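Local coordinates for alanine racemase 1 (Caldanaerobacter subterraneus subsp. tengcongensis MB4, PDB 4Y2W), which belongs to the alanine racemase family and pairs a TIM-barrel domain with a largely beta C-terminal domain in an assembly of two chains, at residues A[134-139]-A[168-173]. The protein carries 1 engineered substitution. Residues are numbered along the deposited sequence; the frame is centred on the assembly and turned at random.
Sequences TGLGRI and HFAAAS
CG is anti to the backbone N in Arg138 (chi1 -176°) and roughly so in His168, which sends the two side chains toward each other. A bend at chi3 (76°) then turns the arginine end over the imidazole. The two loops follow neighbouring strands of the TIM barrel, 126-131 and 160-166, so the contact sits at the C-terminal mouth of the barrel. Both residues belong to the pocket that holds alanine in this model.

Arg138 NH2 stands over the centre of the His168 ring, 3.6 Å above its plane. The guanidinium is tilted 48° against the ring, so the two are not stacked flat. One branch of Leu136 touches both. Its CD2 is 3.8 Å from His168 CD2 and lies 3.5 Å above the plane of the Arg138 guanidinium, offset toward the rim.

The other branch reaches further along the same segment. Leu136 CD1 rests on Ala170, 3.8 Å from its CA and 3.9 Å from its CB. Leu136 also packs on Tyr268 of the second subunit, whose OH makes a weak hydrogen bond with Arg138 NH1. This is consistent with a pocket built at the interface between the two chains.

No hydrogen bond joins 134-139 to 168-173. Just before the second segment, though, Ser167 OG bonds to Thr134 OG1. Gln183 of helix 177-195 also bridges the loops: NE2 bonds to Thr134 OG1 and weakly to His168 O, and OE1 accepts from Ala170 N.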
loop_
_atom_site.group_PDB
_atom_site.type_symbol
_atom_site.label_atom_id
_atom_site.label_comp_id
_atom_site.label_asym_id
_atom_site.label_seq_id
_atom_site.Cartn_x
_atom_site.Cartn_y
_atom_site.Cartn_z
ATOM N N THR A 134 21.235 13.501 17.574
ATOM C CA THR A 134 21.416 13.698 19.010
ATOM C C THR A 134 21.174 12.430 19.830
ATOM O O THR A 134 21.202 12.485 21.058
ATOM C CB THR A 134 20.483 14.809 19.534
ATOM O OG1 THR A 134 19.134 14.538 19.136
ATOM C CG2 THR A 134 20.900 16.162 18.984
ATOM N N GLY A 135 20.957 11.294 19.167
ATOM C CA GLY A 135 20.679 10.033 19.873
ATOM C C GLY A 135 19.989 8.942 19.062
ATOM O O GLY A 135 20.213 7.751 19.302
ATOM N N LEU A 136 19.150 9.351 18.108
ATOM C CA LEU A 136 18.355 8.428 17.292
ATOM C C LEU A 136 19.188 7.477 16.411
ATOM O O LEU A 136 18.724 6.388 16.060
ATOM C CB LEU A 136 17.377 9.231 16.424
ATOM C CG LEU A 136 16.382 8.489 15.525
ATOM C CD1 LEU A 136 15.398 7.651 16.329
ATOM C CD2 LEU A 136 15.636 9.486 14.651
ATOM N N GLY A 137 20.405 7.887 16.056
ATOM C CA GLY A 137 21.313 7.046 15.267
ATOM C C GLY A 137 20.876 6.806 13.828
ATOM O O GLY A 137 21.325 5.852 13.194
ATOM N N ARG A 138 20.021 7.682 13.304
ATOM C CA ARG A 138 19.405 7.483 11.993
ATOM C C ARG A 138 20.143 8.282 10.910
ATOM O O ARG A 138 20.927 7.701 10.155
ATOM C CB ARG A 138 17.918 7.832 12.070
ATOM C CG ARG A 138 17.121 7.587 10.803
ATOM C CD ARG A 138 15.633 7.754 11.072
ATOM N NE ARG A 138 15.233 9.156 11.178
ATOM C CZ ARG A 138 13.992 9.574 11.414
ATOM N NH1 ARG A 138 13.003 8.702 11.578
ATOM N NH2 ARG A 138 13.736 10.873 11.495
ATOM N N ILE A 139 19.904 9.593 10.828
ATOM C CA ILE A 139 20.711 10.465 9.965
ATOM C C ILE A 139 21.124 11.733 10.702
ATOM O O ILE A 139 20.513 12.108 11.705
ATOM C CB ILE A 139 20.000 10.852 8.638
ATOM C CG1 ILE A 139 18.650 11.526 8.895
ATOM C CG2 ILE A 139 19.822 9.635 7.747
ATOM C CD1 ILE A 139 18.199 12.416 7.753
ATOM N N HIS A 168 15.915 14.990 15.933
ATOM C CA HIS A 168 14.727 14.152 16.112
ATOM C C HIS A 168 14.841 13.336 17.400
ATOM O O HIS A 168 15.882 12.721 17.655
ATOM C CB HIS A 168 14.581 13.217 14.905
ATOM C CG HIS A 168 13.191 12.698 14.695
ATOM N ND1 HIS A 168 12.290 13.309 13.849
ATOM C CD2 HIS A 168 12.554 11.618 15.205
ATOM C CE1 HIS A 168 11.153 12.634 13.856
ATOM N NE2 HIS A 168 11.288 11.603 14.671
ATOM N N PHE A 169 13.777 13.333 18.206
ATOM C CA PHE A 169 13.767 12.595 19.473
ATOM C C PHE A 169 13.619 11.094 19.232
ATOM O O PHE A 169 12.784 10.674 18.431
ATOM C CB PHE A 169 12.631 13.075 20.389
ATOM C CG PHE A 169 12.849 14.445 20.972
ATOM C CD1 PHE A 169 13.962 14.710 21.764
ATOM C CD2 PHE A 169 11.933 15.464 20.751
ATOM C CE1 PHE A 169 14.161 15.968 22.308
ATOM C CE2 PHE A 169 12.127 16.724 21.295
ATOM C CZ PHE A 169 13.242 16.975 22.074
ATOM N N ALA A 170 14.414 10.298 19.947
ATOM C CA ALA A 170 14.408 8.841 19.794
ATOM C C ALA A 170 13.322 8.146 20.612
ATOM O O ALA A 170 12.824 7.099 20.203
ATOM C CB ALA A 170 15.769 8.269 20.156
ATOM N N ALA A 171 12.960 8.712 21.763
ATOM C CA ALA A 171 11.984 8.081 22.656
ATOM C C ALA A 171 11.026 9.086 23.295
ATOM O O ALA A 171 10.731 8.998 24.488
ATOM C CB ALA A 171 12.705 7.273 23.729
ATOM N N ALA A 172 10.532 10.028 22.495
ATOM C CA ALA A 172 9.517 10.979 22.956
ATOM C C ALA A 172 8.136 10.316 23.035
ATOM O O ALA A 172 7.358 10.599 23.952
ATOM C CB ALA A 172 9.474 12.196 22.044
ATOM N N SER A 173 7.843 9.435 22.079
ATOM C CA SER A 173 6.611 8.637 22.093
ATOM C C SER A 173 6.591 7.641 23.255
ATOM O O SER A 173 5.524 7.304 23.771
ATOM C CB SER A 173 6.451 7.882 20.770
ATOM O OG SER A 173 6.356 8.778 19.677
#